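Local structure of lysine-specific demethylase REF6 (Arabidopsis thaliana, 6A58) at residues I47-G52 and Q65-H70. The protein removes methyl groups from di- and trimethylated lysine of histone H3 and binds DNA through its C-terminal C2H2 zinc fingers, the part described here. Numbering follows the deposited sequence.
Sequences ICPIKG and QHQRVH. With ZN (zinc ion), chain C.
C48, H66 and H70 meet on one zinc ion, which joins 47-52 to 65-70. The metal lies 2.2 Å from C48 SG and equally far from NE2 of H66 and NE2 of H70; C53 SG is the fourth ligand. C48 turns its sulfur to the metal by placing SG opposite the backbone N (chi1 -177°). The rings take different poses beside this thiolate: SG lies in the plane of the H66 ring, at its edge, 3.7 Å from H66 CD2, but approaches the H70 ring obliquely. A hydrogen bond within the loop also reaches the sulfur, I50 N to C48 SG at 3.5 Å and nearly straight (165°), which probably draws off some of its negative charge. This is the second C2H2 finger of REF6, one of the four fingers required for DNA binding, where a cysteine-bearing loop faces helix 60-70 across the zinc. The remaining contacts are van der Waals and CH-pi. I50 CG1 sits over one face of the H70 ring, 4.0 Å from its centroid and 22° off the normal, a CH-pi contact, while I50 CG2 approaches H70 ND1 at 3.8 Å. Replacing I50 by an alanine removes CG1 and CG2, which would probably cost H70 this CH-pi cover and let the imidazole turn more easily about its zinc bond. Farther from the metal, P49 CG meets Q67 CG at 3.8 Å, the two side chains crossing at about a right angle.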
ATOM      1  N   ILE A  47      18.358   0.124  11.164  1.00 25.73           N
ATOM      2  CA  ILE A  47      17.621   0.115  12.420  1.00 25.72           C
ATOM      3  C   ILE A  47      16.316   0.867  12.179  1.00 25.68           C
ATOM      4  O   ILE A  47      16.326   1.963  11.614  1.00 25.45           O
ATOM      5  CB  ILE A  47      18.411   0.797  13.557  1.00 25.91           C
ATOM      6  CG1 ILE A  47      19.739   0.070  13.801  1.00 26.39           C
ATOM      7  CG2 ILE A  47      17.584   0.832  14.842  1.00 26.06           C
ATOM      8  CD1 ILE A  47      20.776   0.895  14.528  1.00 26.63           C
ATOM      9  N   CYS A  48      15.199   0.271  12.592  1.00 25.47           N
ATOM     10  CA  CYS A  48      13.877   0.890  12.429  1.00 26.48           C
ATOM     11  C   CYS A  48      13.857   2.344  12.931  1.00 26.64           C
ATOM     12  O   CYS A  48      14.387   2.627  14.003  1.00 27.31           O
ATOM     13  CB  CYS A  48      12.826   0.086  13.185  1.00 27.31           C
ATOM     14  SG  CYS A  48      11.152   0.730  12.980  1.00 28.54           S
ATOM     15  N   PRO A  49      13.238   3.267  12.163  1.00 26.37           N
ATOM     16  CA  PRO A  49      13.204   4.680  12.571  1.00 26.45           C
ATOM     17  C   PRO A  49      12.221   5.025  13.698  1.00 26.98           C
ATOM     18  O   PRO A  49      12.236   6.164  14.171  1.00 27.72           O
ATOM     19  CB  PRO A  49      12.775   5.401  11.287  1.00 26.46           C
ATOM     20  CG  PRO A  49      11.966   4.390  10.557  1.00 26.45           C
ATOM     21  CD  PRO A  49      12.639   3.077  10.828  1.00 26.59           C
ATOM     22  N   ILE A  50      11.376   4.076  14.111  1.00 27.73           N
ATOM     23  CA  ILE A  50      10.280   4.353  15.045  1.00 28.45           C
ATOM     24  C   ILE A  50      10.717   4.167  16.499  1.00 29.34           C
ATOM     25  O   ILE A  50      11.328   3.152  16.850  1.00 29.28           O
ATOM     26  CB  ILE A  50       9.053   3.452  14.740  1.00 28.62           C
ATOM     27  CG1 ILE A  50       8.568   3.663  13.293  1.00 29.28           C
ATOM     28  CG2 ILE A  50       7.927   3.686  15.745  1.00 29.04           C
ATOM     29  CD1 ILE A  50       8.173   5.082  12.936  1.00 29.80           C
ATOM     30  N   LYS A  51      10.375   5.144  17.338  1.00 30.37           N
ATOM     31  CA  LYS A  51      10.679   5.098  18.773  1.00 31.38           C
ATOM     32  C   LYS A  51      10.107   3.833  19.422  1.00 32.54           C
ATOM     33  O   LYS A  51       8.943   3.486  19.201  1.00 32.82           O
ATOM     34  CB  LYS A  51      10.117   6.336  19.484  1.00 31.46           C
ATOM     35  CG  LYS A  51      10.804   7.643  19.123  1.00 31.66           C
ATOM     36  CD  LYS A  51      10.000   8.846  19.595  1.00 31.76           C
ATOM     37  CE  LYS A  51      10.670  10.152  19.201  1.00 32.64           C
ATOM     38  NZ  LYS A  51       9.878  11.357  19.580  1.00 33.20           N
ATOM     39  N   GLY A  52      10.945   3.138  20.191  1.00 34.07           N
ATOM     40  CA  GLY A  52      10.535   1.940  20.930  1.00 34.33           C
ATOM     41  C   GLY A  52      10.587   0.601  20.207  1.00 35.50           C
ATOM     42  O   GLY A  52      10.411  -0.439  20.848  1.00 36.97           O
ATOM     43  N   GLN A  65      10.219  -1.620   4.010  1.00 42.57           N
ATOM     44  CA  GLN A  65       8.979  -2.405   4.061  1.00 44.06           C
ATOM     45  C   GLN A  65       8.427  -2.521   5.484  1.00 43.02           C
ATOM     46  O   GLN A  65       7.220  -2.377   5.694  1.00 43.63           O
ATOM     47  CB  GLN A  65       9.197  -3.800   3.470  1.00 45.93           C
ATOM     48  CG  GLN A  65       9.403  -3.800   1.962  1.00 48.36           C
ATOM     49  CD  GLN A  65       9.818  -5.155   1.413  1.00 50.28           C
ATOM     50  OE1 GLN A  65       9.791  -6.168   2.116  1.00 52.52           O
ATOM     51  NE2 GLN A  65      10.205  -5.178   0.140  1.00 52.02           N
ATOM     52  N   HIS A  66       9.312  -2.768   6.449  1.00 41.18           N
ATOM     53  CA  HIS A  66       8.919  -2.880   7.857  1.00 40.84           C
ATOM     54  C   HIS A  66       8.308  -1.598   8.434  1.00 41.86           C
ATOM     55  O   HIS A  66       7.285  -1.658   9.121  1.00 42.26           O
ATOM     56  CB  HIS A  66      10.108  -3.296   8.728  1.00 39.39           C
ATOM     57  CG  HIS A  66       9.814  -3.236  10.193  1.00 38.48           C
ATOM     58  ND1 HIS A  66       8.999  -4.148  10.824  1.00 37.56           N
ATOM     59  CD2 HIS A  66      10.207  -2.358  11.146  1.00 37.13           C
ATOM     60  CE1 HIS A  66       8.907  -3.841  12.105  1.00 37.78           C
ATOM     61  NE2 HIS A  66       9.633  -2.758  12.326  1.00 37.78           N
ATOM     62  N   GLN A  67       8.949  -0.456   8.174  1.00 42.66           N
ATOM     63  CA  GLN A  67       8.486   0.851   8.678  1.00 44.37           C
ATOM     64  C   GLN A  67       7.012   1.129   8.341  1.00 44.89           C
ATOM     65  O   GLN A  67       6.292   1.713   9.152  1.00 45.17           O
ATOM     66  CB  GLN A  67       9.399   1.981   8.160  1.00 45.13           C
ATOM     67  CG  GLN A  67       8.930   3.409   8.450  1.00 46.12           C
ATOM     68  CD  GLN A  67       8.046   3.997   7.357  1.00 46.49           C
ATOM     69  OE1 GLN A  67       8.337   3.865   6.167  1.00 48.69           O
ATOM     70  NE2 GLN A  67       6.960   4.652   7.760  1.00 47.05           N
ATOM     71  N   ARG A  68       6.579   0.701   7.154  1.00 45.87           N
ATOM     72  CA  ARG A  68       5.180   0.832   6.720  1.00 46.55           C
ATOM     73  C   ARG A  68       4.165   0.151   7.650  1.00 46.86           C
ATOM     74  O   ARG A  68       3.033   0.621   7.772  1.00 47.60           O
ATOM     75  CB  ARG A  68       5.013   0.278   5.303  1.00 46.74           C
ATOM     76  N   VAL A  69       4.570  -0.944   8.297  1.00 46.27           N
ATOM     77  CA  VAL A  69       3.713  -1.656   9.257  1.00 45.10           C
ATOM     78  C   VAL A  69       3.354  -0.831  10.502  1.00 44.33           C
ATOM     79  O   VAL A  69       2.297  -1.046  11.102  1.00 45.65           O
ATOM     80  CB  VAL A  69       4.359  -2.981   9.715  1.00 45.60           C
ATOM     81  N   HIS A  70       4.228   0.096  10.894  1.00 41.70           N
ATOM     82  CA  HIS A  70       3.934   1.028  11.991  1.00 40.81           C
ATOM     83  C   HIS A  70       2.906   2.102  11.615  1.00 40.63           C
ATOM     84  O   HIS A  70       2.182   2.594  12.484  1.00 41.90           O
ATOM     85  CB  HIS A  70       5.210   1.721  12.477  1.00 40.05           C
ATOM     86  CG  HIS A  70       6.148   0.816  13.209  1.00 38.87           C
ATOM     87  ND1 HIS A  70       6.042   0.574  14.560  1.00 39.30           N
ATOM     88  CD2 HIS A  70       7.222   0.111  12.784  1.00 39.65           C
ATOM     89  CE1 HIS A  70       7.003  -0.252  14.935  1.00 39.61           C
ATOM     90  NE2 HIS A  70       7.735  -0.545  13.875  1.00 37.90           N
TER
HETATM   91 ZN    ZN C1402       9.886  -0.972  13.657  1.00 38.38          ZN